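Local coordinates for protein protoporphyrinogen oxidase (Exiguobacterium sibiricum, PDB 3LOV) that probably oxidises coproporphyrinogen III to coproporphyrin III with molecular oxygen, using bound FAD, as a step in coproporphyrin-dependent heme b biosynthesis, at residues D51-I55 and H352-H357; I92-G96 and N333-Y338; Q190-N194 and M205-R209; I421-R425 and L437-D443. One frame throughout, in Å; residues are numbered along the deposited sequence.

Contact 1 of 4, residues D51-I55 and H352-H357; sequences DGFTI and HSAPDH
F53 presents the edge of its phenyl ring to the face of the H357 imidazole, a T-shaped pair with centroids 4.8 Å apart and planes at 65°. The leading atom, F53 CZ, sits above the middle of the imidazole, 3.7 Å from H357 NE2. Further back, the methyl of A354 meets F53 at the ring edge, A354 CB to F53 CD1 3.9 Å. Beside these rings, the loop before strand 55-56 joins the one leading from helix 346-349 into strand 357-364, about 300 residues on, through one backbone bond, T54 N to S353 O at 2.8 Å and nearly straight (168°). The same oxygen takes a CA-H···O contact from F53 CA at 3.4 Å. A water ties the rest together, accepting from T54 OG1 and donating to G52 O and H352 O; G52, at positive phi, suits the bend there. T54 also rests its CG2 at the edge of the H352 ring. Behind them, the type I turn from A354 to H357 places the imidazole, and I316 of strand 307-318 touches both F53 and H357. K399 NZ, probably the donor, is hydrogen-bonded to H357 NE2, consistent with a neutral imidazole whose pi face receives the C-H edge of F53.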
loop_
_atom_site.group_PDB
_atom_site.type_symbol
_atom_site.label_atom_id
_atom_site.label_comp_id
_atom_site.label_asym_id
_atom_site.label_seq_id
_atom_site.Cartn_x
_atom_site.Cartn_y
_atom_site.Cartn_z
ATOM N N ASP A 51 -1.740 26.588 -4.367
ATOM C CA ASP A 51 -3.078 27.158 -4.599
ATOM C C ASP A 51 -4.159 26.697 -3.661
ATOM O O ASP A 51 -5.291 26.530 -4.080
ATOM C CB ASP A 51 -3.493 26.887 -6.043
ATOM C CG ASP A 51 -2.434 27.340 -7.030
ATOM O OD1 ASP A 51 -1.532 28.102 -6.623
ATOM O OD2 ASP A 51 -2.491 26.932 -8.198
ATOM N N GLY A 52 -3.812 26.475 -2.395
ATOM C CA GLY A 52 -4.779 25.990 -1.411
ATOM C C GLY A 52 -5.148 24.507 -1.559
ATOM O O GLY A 52 -5.896 23.965 -0.731
ATOM N N PHE A 53 -4.600 23.826 -2.566
ATOM C CA PHE A 53 -4.803 22.367 -2.694
ATOM C C PHE A 53 -3.876 21.565 -1.749
ATOM O O PHE A 53 -2.753 21.975 -1.489
ATOM C CB PHE A 53 -4.555 21.911 -4.142
ATOM C CG PHE A 53 -5.488 22.512 -5.161
ATOM C CD1 PHE A 53 -6.821 22.175 -5.179
ATOM C CD2 PHE A 53 -4.999 23.384 -6.137
ATOM C CE1 PHE A 53 -7.683 22.738 -6.117
ATOM C CE2 PHE A 53 -5.840 23.941 -7.094
ATOM C CZ PHE A 53 -7.189 23.609 -7.086
ATOM N N THR A 54 -4.366 20.438 -1.225
ATOM C CA THR A 54 -3.525 19.415 -0.562
ATOM C C THR A 54 -3.906 18.045 -1.174
ATOM O O THR A 54 -4.867 17.380 -0.762
ATOM C CB THR A 54 -3.693 19.402 0.984
ATOM O OG1 THR A 54 -3.508 20.725 1.505
ATOM C CG2 THR A 54 -2.703 18.465 1.668
ATOM N N ILE A 55 -3.166 17.646 -2.190
ATOM C CA ILE A 55 -3.537 16.489 -3.013
ATOM C C ILE A 55 -2.382 15.501 -2.977
ATOM O O ILE A 55 -1.261 15.870 -3.301
ATOM C CB ILE A 55 -3.835 16.940 -4.448
ATOM C CG1 ILE A 55 -5.093 17.821 -4.486
ATOM C CG2 ILE A 55 -4.036 15.743 -5.384
ATOM C CD1 ILE A 55 -5.283 18.558 -5.815
ATOM N N HIS A 352 -10.370 18.360 3.518
ATOM C CA HIS A 352 -9.247 19.319 3.485
ATOM C C HIS A 352 -8.523 19.526 2.150
ATOM O O HIS A 352 -7.782 20.501 1.976
ATOM C CB HIS A 352 -8.185 18.878 4.505
ATOM C CG HIS A 352 -7.360 17.694 4.060
ATOM N ND1 HIS A 352 -7.799 16.396 4.169
ATOM C CD2 HIS A 352 -6.109 17.618 3.545
ATOM C CE1 HIS A 352 -6.859 15.569 3.738
ATOM N NE2 HIS A 352 -5.820 16.288 3.354
ATOM N N SER A 353 -8.699 18.614 1.204
ATOM C CA SER A 353 -7.815 18.562 0.036
ATOM C C SER A 353 -8.052 19.609 -1.067
ATOM O O SER A 353 -7.106 20.035 -1.750
ATOM C CB SER A 353 -7.894 17.147 -0.564
ATOM O OG SER A 353 -9.252 16.782 -0.795
ATOM N N ALA A 354 -9.305 20.007 -1.263
ATOM C CA ALA A 354 -9.669 20.792 -2.444
ATOM C C ALA A 354 -11.067 21.410 -2.239
ATOM O O ALA A 354 -12.043 21.075 -2.929
ATOM C CB ALA A 354 -9.616 19.916 -3.680
ATOM N N PRO A 355 -11.162 22.334 -1.273
ATOM C CA PRO A 355 -12.435 22.834 -0.757
ATOM C C PRO A 355 -13.442 23.335 -1.812
ATOM O O PRO A 355 -14.647 23.039 -1.701
ATOM C CB PRO A 355 -11.995 23.996 0.147
ATOM C CG PRO A 355 -10.657 24.432 -0.422
ATOM C CD PRO A 355 -10.020 23.135 -0.795
ATOM N N ASP A 356 -12.968 24.080 -2.812
ATOM C CA ASP A 356 -13.876 24.692 -3.792
ATOM C C ASP A 356 -13.689 24.153 -5.187
ATOM O O ASP A 356 -13.736 24.905 -6.165
ATOM C CB ASP A 356 -13.662 26.192 -3.799
ATOM C CG ASP A 356 -14.052 26.811 -2.489
ATOM O OD1 ASP A 356 -15.258 26.738 -2.164
ATOM O OD2 ASP A 356 -13.154 27.314 -1.779
ATOM N N HIS A 357 -13.469 22.848 -5.285
ATOM C CA HIS A 357 -13.222 22.226 -6.571
ATOM C C HIS A 357 -13.663 20.786 -6.596
ATOM O O HIS A 357 -13.895 20.175 -5.558
ATOM C CB HIS A 357 -11.727 22.277 -6.916
ATOM C CG HIS A 357 -11.178 23.657 -7.059
ATOM N ND1 HIS A 357 -10.930 24.470 -5.975
ATOM C CD2 HIS A 357 -10.791 24.355 -8.153
ATOM C CE1 HIS A 357 -10.411 25.609 -6.396
ATOM N NE2 HIS A 357 -10.322 25.567 -7.714
HETATM O O HOH W 1 -5.854 22.170 1.036
#

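Contact 2 of 4, residues I92-G96 and N333-Y338; sequences ILDTG and NRRAPY
N333 takes up the pairing with strand 90-94: its backbone N gives a straight bond to L93 O, 2.8 Å long at 171°, prolonging the parallel match of that strand with 329-332. Its CB lies against D94 CB at 3.9 Å. With CG anti to the backbone N (chi1 -175°), the amide turns back over its own loop, where OD1 accepts from R335 N at 2.8 Å, an Asx turn, and from R335 NH1, which meets it in the guanidinium plane. N333 ND2 gives to a water that bonds weakly to D94 OD2; D94 OD1 is hydrogen-bonded to H99 NE2 of the adjoining strand 97-100. Without the amide, as with an alanine in its place, R335 N would probably lose its acceptor and the R335 guanidinium swing more freely. N333 to A336 is a type I turn, helping to link strands 329-332 and 340-345, neighbours in the mixed seven-stranded sheet. A336, small enough to sit close, points its methyl at the D94-T95 backbone, CB to D94 C 3.8 Å, while T95 CG2 reaches A336 CA at 3.5 Å. P337, centre of an inverse gamma turn, sets CD 3.8 Å from T95 CG2. Y338 offers one ring face to L93, whose CD2 stands 3.8 Å from the ring centroid, 16° off the normal: a CH-pi contact. Its hydroxyl shares a water with D94 O and bonds weakly to K390 NZ of helix 377-392.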
loop_
_atom_site.group_PDB
_atom_site.type_symbol
_atom_site.label_atom_id
_atom_site.label_comp_id
_atom_site.label_asym_id
_atom_site.label_seq_id
_atom_site.Cartn_x
_atom_site.Cartn_y
_atom_site.Cartn_z
ATOM N N ILE A 92 -18.508 -0.255 -8.276
ATOM C CA ILE A 92 -17.702 -1.137 -9.137
ATOM C C ILE A 92 -18.106 -0.789 -10.553
ATOM O O ILE A 92 -19.307 -0.773 -10.865
ATOM C CB ILE A 92 -17.994 -2.658 -9.009
ATOM C CG1 ILE A 92 -18.035 -3.141 -7.557
ATOM C CG2 ILE A 92 -16.930 -3.455 -9.707
ATOM C CD1 ILE A 92 -16.666 -3.318 -6.881
ATOM N N LEU A 93 -17.111 -0.522 -11.388
ATOM C CA LEU A 93 -17.265 -0.417 -12.830
ATOM C C LEU A 93 -16.874 -1.721 -13.488
ATOM O O LEU A 93 -15.729 -2.181 -13.366
ATOM C CB LEU A 93 -16.351 0.678 -13.381
ATOM C CG LEU A 93 -16.418 1.045 -14.869
ATOM C CD1 LEU A 93 -17.792 1.606 -15.260
ATOM C CD2 LEU A 93 -15.371 2.089 -15.158
ATOM N N ASP A 94 -17.825 -2.336 -14.173
ATOM C CA ASP A 94 -17.510 -3.421 -15.096
ATOM C C ASP A 94 -18.029 -3.135 -16.508
ATOM O O ASP A 94 -18.429 -2.011 -16.825
ATOM C CB ASP A 94 -18.047 -4.727 -14.554
ATOM C CG ASP A 94 -19.560 -4.772 -14.479
ATOM O OD1 ASP A 94 -20.281 -3.918 -15.062
ATOM O OD2 ASP A 94 -20.027 -5.691 -13.787
ATOM N N THR A 95 -18.030 -4.163 -17.349
ATOM C CA THR A 95 -18.408 -3.994 -18.735
ATOM C C THR A 95 -19.877 -3.584 -18.831
ATOM O O THR A 95 -20.259 -2.882 -19.761
ATOM C CB THR A 95 -18.125 -5.260 -19.551
ATOM O OG1 THR A 95 -18.671 -6.384 -18.871
ATOM C CG2 THR A 95 -16.676 -5.494 -19.670
ATOM N N GLY A 96 -20.676 -3.963 -17.834
ATOM C CA GLY A 96 -22.063 -3.547 -17.751
ATOM C C GLY A 96 -22.340 -2.189 -17.129
ATOM O O GLY A 96 -23.494 -1.875 -16.853
ATOM N N ASN A 333 -13.347 -3.460 -12.722
ATOM C CA ASN A 333 -13.094 -4.857 -13.043
ATOM C C ASN A 333 -12.047 -4.903 -14.172
ATOM O O ASN A 333 -12.156 -4.181 -15.166
ATOM C CB ASN A 333 -14.375 -5.566 -13.442
ATOM C CG ASN A 333 -14.173 -7.058 -13.663
ATOM O OD1 ASN A 333 -13.217 -7.487 -14.327
ATOM N ND2 ASN A 333 -15.069 -7.859 -13.107
ATOM N N ARG A 334 -11.022 -5.717 -13.967
ATOM C CA ARG A 334 -9.886 -5.822 -14.889
ATOM C C ARG A 334 -10.312 -6.289 -16.295
ATOM O O ARG A 334 -9.599 -6.036 -17.287
ATOM C CB ARG A 334 -8.886 -6.820 -14.320
ATOM C CG ARG A 334 -9.380 -8.269 -14.363
ATOM C CD ARG A 334 -8.647 -9.171 -13.330
ATOM N NE ARG A 334 -7.210 -9.128 -13.526
ATOM C CZ ARG A 334 -6.320 -9.739 -12.741
ATOM N NH1 ARG A 334 -6.693 -10.439 -11.682
ATOM N NH2 ARG A 334 -5.033 -9.644 -13.017
ATOM N N ARG A 335 -11.461 -6.967 -16.385
ATOM C CA ARG A 335 -12.001 -7.389 -17.675
ATOM C C ARG A 335 -12.595 -6.265 -18.521
ATOM O O ARG A 335 -12.809 -6.472 -19.709
ATOM C CB ARG A 335 -13.055 -8.504 -17.498
ATOM C CG ARG A 335 -12.484 -9.744 -16.882
ATOM C CD ARG A 335 -13.583 -10.667 -16.319
ATOM N NE ARG A 335 -12.925 -11.713 -15.553
ATOM C CZ ARG A 335 -12.360 -11.538 -14.359
ATOM N NH1 ARG A 335 -12.378 -10.330 -13.776
ATOM N NH2 ARG A 335 -11.767 -12.563 -13.746
ATOM N N ALA A 336 -12.852 -5.092 -17.938
ATOM C CA ALA A 336 -13.642 -4.050 -18.627
ATOM C C ALA A 336 -12.735 -3.250 -19.546
ATOM O O ALA A 336 -11.550 -3.197 -19.302
ATOM C CB ALA A 336 -14.351 -3.105 -17.600
ATOM N N PRO A 337 -13.287 -2.577 -20.575
ATOM C CA PRO A 337 -12.400 -1.880 -21.536
ATOM C C PRO A 337 -11.929 -0.483 -21.096
ATOM O O PRO A 337 -12.359 0.527 -21.666
ATOM C CB PRO A 337 -13.265 -1.838 -22.807
ATOM C CG PRO A 337 -14.668 -1.771 -22.281
ATOM C CD PRO A 337 -14.677 -2.640 -21.067
ATOM N N TYR A 338 -11.055 -0.433 -20.079
ATOM C CA TYR A 338 -10.566 0.826 -19.511
ATOM C C TYR A 338 -9.104 0.711 -19.149
ATOM O O TYR A 338 -8.631 -0.357 -18.831
ATOM C CB TYR A 338 -11.354 1.209 -18.246
ATOM C CG TYR A 338 -12.819 1.362 -18.483
ATOM C CD1 TYR A 338 -13.322 2.546 -19.014
ATOM C CD2 TYR A 338 -13.694 0.340 -18.210
ATOM C CE1 TYR A 338 -14.665 2.715 -19.257
ATOM C CE2 TYR A 338 -15.052 0.489 -18.459
ATOM C CZ TYR A 338 -15.531 1.689 -18.980
ATOM O OH TYR A 338 -16.874 1.871 -19.242
HETATM O O HOH W 2 -17.398 -6.733 -11.747
HETATM O O HOH W 3 -18.699 0.036 -18.512
#

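Contact 3 of 4, residues Q190-N194 and M205-R209; sequences QFVAN and MRLMR
Q190 and N194 of helix 189-198 point toward the end of helix 201-207, the ring of F191 swings in to join them, and the nearest CA atoms, N194 CA and M205 CA, are 6.8 Å apart. Side chains bridge that distance, chiefly the two methionines, both present as selenomethionine. M205 sets off away from the other helix, but bends at chi2 (-51°) and chi3 (-63°) hook its end back onto F191. Its CE comes within 3.6 Å of F191 CE1, and its SE stands 4.3 Å from the ring centroid in an oblique Met-aromatic contact. M208 approaches the same phenyl differently, with SE near the ring plane at the edge, 4.5 Å from F191 CD1. N194 crosses M208 at about a right angle, and its OD1 does the touching, 3.1 Å from M208 CG and 3.2 Å from M208 SE, without a hydrogen bond. L207 CD1 borders the same amide, 4.0 Å from N194 ND2. The methyl of M208 also lies near Q190 CG, a less certain contact because the glutamine side chain has two conformers. Around the pair, V106 of strand 105-106 touches both methionines, and Y153 of helix 150-158 packs on F191. No hydrogen bond crosses between the two segments. Cohesion there therefore rests on dispersion and on the polarisable chalcogen beside the ring, selenium in the crystal and sulfur in the natural methionine; long, unbranched methionine side chains can bend to suit such a surface, as M205 does at chi2 and chi3.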
loop_
_atom_site.group_PDB
_atom_site.type_symbol
_atom_site.label_atom_id
_atom_site.label_comp_id
_atom_site.label_asym_id
_atom_site.label_seq_id
_atom_site.Cartn_x
_atom_site.Cartn_y
_atom_site.Cartn_z
ATOM N N GLN A 190 -9.402 -13.320 9.901
ATOM C CA GLN A 190 -10.695 -13.265 10.581
ATOM C C GLN A 190 -11.789 -14.026 9.813
ATOM O O GLN A 190 -12.714 -14.574 10.413
ATOM C CB GLN A 190 -11.111 -11.808 10.874
ATOM C CG GLN A 190 -11.433 -10.914 9.647
ATOM C CD GLN A 190 -10.210 -10.206 9.105
ATOM O OE1 GLN A 190 -9.113 -10.731 9.185
ATOM N NE2 GLN A 190 -10.395 -9.010 8.561
ATOM N N PHE A 191 -11.682 -14.092 8.485
ATOM C CA PHE A 191 -12.607 -14.944 7.714
ATOM C C PHE A 191 -12.607 -16.371 8.233
ATOM O O PHE A 191 -13.676 -16.975 8.452
ATOM C CB PHE A 191 -12.275 -14.995 6.213
ATOM C CG PHE A 191 -12.507 -13.696 5.476
ATOM C CD1 PHE A 191 -13.060 -12.583 6.113
ATOM C CD2 PHE A 191 -12.177 -13.599 4.121
ATOM C CE1 PHE A 191 -13.254 -11.381 5.413
ATOM C CE2 PHE A 191 -12.369 -12.409 3.414
ATOM C CZ PHE A 191 -12.903 -11.296 4.059
ATOM N N VAL A 192 -11.406 -16.914 8.398
ATOM C CA VAL A 192 -11.234 -18.324 8.749
ATOM C C VAL A 192 -11.595 -18.553 10.239
ATOM O O VAL A 192 -12.233 -19.560 10.584
ATOM C CB VAL A 192 -9.786 -18.803 8.448
ATOM C CG1 VAL A 192 -9.566 -20.281 8.880
ATOM C CG2 VAL A 192 -9.462 -18.601 6.954
ATOM N N ALA A 193 -11.146 -17.631 11.090
ATOM C CA ALA A 193 -11.431 -17.657 12.540
ATOM C C ALA A 193 -12.956 -17.668 12.758
ATOM O O ALA A 193 -13.492 -18.520 13.413
ATOM C CB ALA A 193 -10.766 -16.404 13.242
ATOM N N ASN A 194 -13.642 -16.749 12.106
ATOM C CA ASN A 194 -15.081 -16.660 12.234
ATOM C C ASN A 194 -15.836 -17.830 11.646
ATOM O O ASN A 194 -16.813 -18.279 12.249
ATOM C CB ASN A 194 -15.569 -15.322 11.706
ATOM C CG ASN A 194 -15.100 -14.160 12.585
ATOM O OD1 ASN A 194 -14.721 -13.120 12.094
ATOM N ND2 ASN A 194 -15.138 -14.351 13.874
HETATM N N MSE A 205 -19.173 -14.423 8.777
HETATM C CA MSE A 205 -19.262 -13.001 8.386
HETATM C C MSE A 205 -20.392 -12.283 9.106
HETATM O O MSE A 205 -20.332 -11.068 9.308
HETATM C CB MSE A 205 -19.449 -12.834 6.878
HETATM C CG MSE A 205 -18.371 -13.468 6.034
HETATM SE SE MSE A 205 -16.580 -12.945 6.606
HETATM C CE MSE A 205 -16.704 -11.048 6.257
ATOM N N ARG A 206 -21.436 -13.020 9.465
ATOM C CA ARG A 206 -22.532 -12.433 10.219
ATOM C C ARG A 206 -22.139 -12.051 11.647
ATOM O O ARG A 206 -22.657 -11.066 12.151
ATOM C CB ARG A 206 -23.777 -13.326 10.191
ATOM C CG ARG A 206 -24.535 -13.208 8.859
ATOM C CD ARG A 206 -25.304 -14.449 8.531
ATOM N NE ARG A 206 -26.506 -14.692 9.343
ATOM C CZ ARG A 206 -27.697 -14.126 9.118
ATOM N NH1 ARG A 206 -27.853 -13.209 8.159
ATOM N NH2 ARG A 206 -28.745 -14.463 9.867
ATOM N N LEU A 207 -21.234 -12.800 12.290
ATOM C CA LEU A 207 -20.649 -12.367 13.575
ATOM C C LEU A 207 -19.963 -10.997 13.452
ATOM O O LEU A 207 -19.931 -10.247 14.411
ATOM C CB LEU A 207 -19.591 -13.363 14.067
ATOM C CG LEU A 207 -20.001 -14.763 14.500
ATOM C CD1 LEU A 207 -18.797 -15.406 15.078
ATOM C CD2 LEU A 207 -21.170 -14.724 15.507
HETATM N N MSE A 208 -19.408 -10.699 12.269
HETATM C CA MSE A 208 -18.658 -9.449 11.995
HETATM C C MSE A 208 -19.510 -8.258 11.542
HETATM O O MSE A 208 -18.945 -7.225 11.179
HETATM C CB MSE A 208 -17.592 -9.694 10.894
HETATM C CG MSE A 208 -16.492 -10.707 11.239
HETATM SE SE MSE A 208 -15.193 -11.056 9.759
HETATM C CE MSE A 208 -14.651 -9.139 9.469
ATOM N N ARG A 209 -20.840 -8.377 11.512
ATOM C CA ARG A 209 -21.671 -7.268 10.989
ATOM C C ARG A 209 -21.617 -6.061 11.900
ATOM O O ARG A 209 -21.565 -6.228 13.122
ATOM C CB ARG A 209 -23.146 -7.634 10.852
ATOM C CG ARG A 209 -23.530 -8.269 9.517
ATOM C CD ARG A 209 -24.889 -8.931 9.651
ATOM N NE ARG A 209 -24.898 -9.753 10.865
ATOM C CZ ARG A 209 -25.977 -10.310 11.407
ATOM N NH1 ARG A 209 -27.175 -10.188 10.841
ATOM N NH2 ARG A 209 -25.843 -11.030 12.516
#

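Contact 4 of 4, residues I421-R425 and L437-D443; sequences IQRVR and LAGLAYD
R425, with CG anti to the carbonyl carbon (chi1 -71°) and its chain extended from CG to NE, meets D443, whose chi1 of -50° brings the carboxylate round to face it. The grip is end-on: NH1 binds D443 OD1 at 2.9 Å on its syn lone pair, and NH2 binds D443 OD2 at 3.0 Å, a salt bridge with guanidinium and carboxylate planes 28° apart, nearly coplanar. R425 NH2 also gives a straight 2.8 Å bond to L437 O, arriving from above the carbonyl plane. A leucine in its place would probably leave the D443 carboxylate without its charge mate and L437 O without this donor. L437 closes strand 435-437, an outer strand of the parallel five-stranded sheet of the Rossmann-type FAD domain; the loop that follows carries G439, which touches FAD, and L440, an FAD-binding residue. Helix 417-431 packs against this loop through apolar groups, with V424 CG1 3.7 Å from L437 CD1 and I421 CD1 4.0 Å from Y442 CD1. The Y442 ring is sandwiched, L437 CB over one face and A441 CB over the centre of the other. Beyond the salt bridge, S453 OG of helix 447-463 bonds both D443 OD2 and G439 N.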
loop_
_atom_site.group_PDB
_atom_site.type_symbol
_atom_site.label_atom_id
_atom_site.label_comp_id
_atom_site.label_asym_id
_atom_site.label_seq_id
_atom_site.Cartn_x
_atom_site.Cartn_y
_atom_site.Cartn_z
ATOM N N ILE A 421 10.802 -14.255 3.835
ATOM C CA ILE A 421 11.520 -13.069 4.280
ATOM C C ILE A 421 12.395 -13.405 5.517
ATOM O O ILE A 421 13.499 -12.895 5.616
ATOM C CB ILE A 421 10.563 -11.956 4.571
ATOM C CG1 ILE A 421 9.922 -11.448 3.242
ATOM C CG2 ILE A 421 11.198 -10.833 5.469
ATOM C CD1 ILE A 421 10.875 -11.107 2.084
ATOM N N GLN A 422 11.921 -14.230 6.460
ATOM C CA GLN A 422 12.751 -14.704 7.597
ATOM C C GLN A 422 14.020 -15.382 7.064
ATOM O O GLN A 422 15.144 -15.145 7.539
ATOM C CB GLN A 422 11.945 -15.669 8.515
ATOM C CG GLN A 422 12.802 -16.654 9.344
ATOM C CD GLN A 422 11.989 -17.606 10.248
ATOM O OE1 GLN A 422 10.773 -17.477 10.393
ATOM N NE2 GLN A 422 12.680 -18.557 10.865
ATOM N N ARG A 423 13.845 -16.250 6.072
ATOM C CA ARG A 423 14.993 -16.915 5.504
ATOM C C ARG A 423 15.937 -15.914 4.805
ATOM O O ARG A 423 17.128 -16.019 4.973
ATOM C CB ARG A 423 14.571 -18.082 4.589
ATOM C CG ARG A 423 15.750 -19.007 4.160
ATOM C CD ARG A 423 16.331 -18.504 2.861
ATOM N NE ARG A 423 17.723 -18.857 2.598
ATOM C CZ ARG A 423 18.441 -18.325 1.616
ATOM N NH1 ARG A 423 17.909 -17.386 0.827
ATOM N NH2 ARG A 423 19.700 -18.717 1.425
ATOM N N VAL A 424 15.417 -14.939 4.048
ATOM C CA VAL A 424 16.252 -13.873 3.450
ATOM C C VAL A 424 17.109 -13.170 4.552
ATOM O O VAL A 424 18.339 -13.078 4.437
ATOM C CB VAL A 424 15.375 -12.865 2.584
ATOM C CG1 VAL A 424 16.073 -11.528 2.318
ATOM C CG2 VAL A 424 14.932 -13.493 1.253
ATOM N N ARG A 425 16.472 -12.779 5.653
ATOM C CA ARG A 425 17.146 -12.073 6.748
ATOM C C ARG A 425 18.247 -12.889 7.427
ATOM O O ARG A 425 19.311 -12.332 7.747
ATOM C CB ARG A 425 16.131 -11.594 7.777
ATOM C CG ARG A 425 15.260 -10.427 7.236
ATOM C CD ARG A 425 14.394 -9.859 8.346
ATOM N NE ARG A 425 13.915 -8.509 8.052
ATOM C CZ ARG A 425 12.634 -8.137 8.040
ATOM N NH1 ARG A 425 11.648 -8.983 8.343
ATOM N NH2 ARG A 425 12.337 -6.878 7.781
ATOM N N LEU A 437 17.419 -5.460 7.014
ATOM C CA LEU A 437 16.491 -5.025 5.965
ATOM C C LEU A 437 15.156 -4.570 6.543
ATOM O O LEU A 437 14.623 -5.212 7.448
ATOM C CB LEU A 437 16.202 -6.209 5.012
ATOM C CG LEU A 437 17.387 -6.980 4.473
ATOM C CD1 LEU A 437 16.965 -8.197 3.661
ATOM C CD2 LEU A 437 18.237 -6.060 3.614
ATOM N N ALA A 438 14.578 -3.517 5.958
ATOM C CA ALA A 438 13.255 -3.027 6.341
ATOM C C ALA A 438 12.613 -2.284 5.182
ATOM O O ALA A 438 13.283 -1.792 4.278
ATOM C CB ALA A 438 13.351 -2.102 7.600
ATOM N N GLY A 439 11.293 -2.236 5.194
ATOM C CA GLY A 439 10.536 -1.626 4.136
ATOM C C GLY A 439 9.445 -2.478 3.532
ATOM O O GLY A 439 9.113 -3.559 4.014
ATOM N N LEU A 440 8.888 -1.973 2.441
ATOM C CA LEU A 440 7.624 -2.512 1.930
ATOM C C LEU A 440 7.722 -3.900 1.316
ATOM O O LEU A 440 6.689 -4.556 1.141
ATOM C CB LEU A 440 6.995 -1.546 0.950
ATOM C CG LEU A 440 7.358 -1.530 -0.539
ATOM C CD1 LEU A 440 6.183 -0.808 -1.205
ATOM C CD2 LEU A 440 8.679 -0.837 -0.843
ATOM N N ALA A 441 8.944 -4.345 1.013
ATOM C CA ALA A 441 9.143 -5.696 0.442
ATOM C C ALA A 441 8.890 -6.754 1.506
ATOM O O ALA A 441 8.624 -7.940 1.190
ATOM C CB ALA A 441 10.559 -5.860 -0.043
ATOM N N TYR A 442 9.035 -6.337 2.771
ATOM C CA TYR A 442 9.245 -7.321 3.849
ATOM C C TYR A 442 8.055 -7.684 4.712
ATOM O O TYR A 442 7.648 -8.852 4.737
ATOM C CB TYR A 442 10.453 -6.915 4.702
ATOM C CG TYR A 442 11.653 -6.578 3.825
ATOM C CD1 TYR A 442 12.383 -7.590 3.206
ATOM C CD2 TYR A 442 12.033 -5.262 3.586
ATOM C CE1 TYR A 442 13.447 -7.314 2.369
ATOM C CE2 TYR A 442 13.129 -4.976 2.760
ATOM C CZ TYR A 442 13.800 -5.992 2.129
ATOM O OH TYR A 442 14.867 -5.748 1.281
ATOM N N ASP A 443 7.552 -6.718 5.467
ATOM C CA ASP A 443 6.614 -6.989 6.560
ATOM C C ASP A 443 5.237 -6.285 6.349
ATOM O O ASP A 443 4.610 -5.839 7.301
ATOM C CB ASP A 443 7.218 -6.506 7.879
ATOM C CG ASP A 443 8.638 -7.009 8.113
ATOM O OD1 ASP A 443 8.860 -8.212 7.974
ATOM O OD2 ASP A 443 9.524 -6.178 8.451
HETATM O O HOH W 4 16.934 -7.795 8.594
#

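Contact 2 lies on the mixed seven-stranded sheet, on strand 90-94 and the turn after 329-332, and contact 1 at its border, where 352-357 runs into strand 357-364. Their centres are 30 Å apart. Along the chain, contact 3 is nested within the loop closed by contact 2, which is itself nested within that closed by contact 1; contact 4 follows all three. Contact 3, between two successive helices, lies 29 Å from contact 2, centre to centre. Contact 4, beside the parallel sheet and FAD, is across the chain's centre from contacts 1 and 2. None touches another: contacts 1 and 2 close long loops of the chain, while contacts 3 and 4 join neighbouring elements.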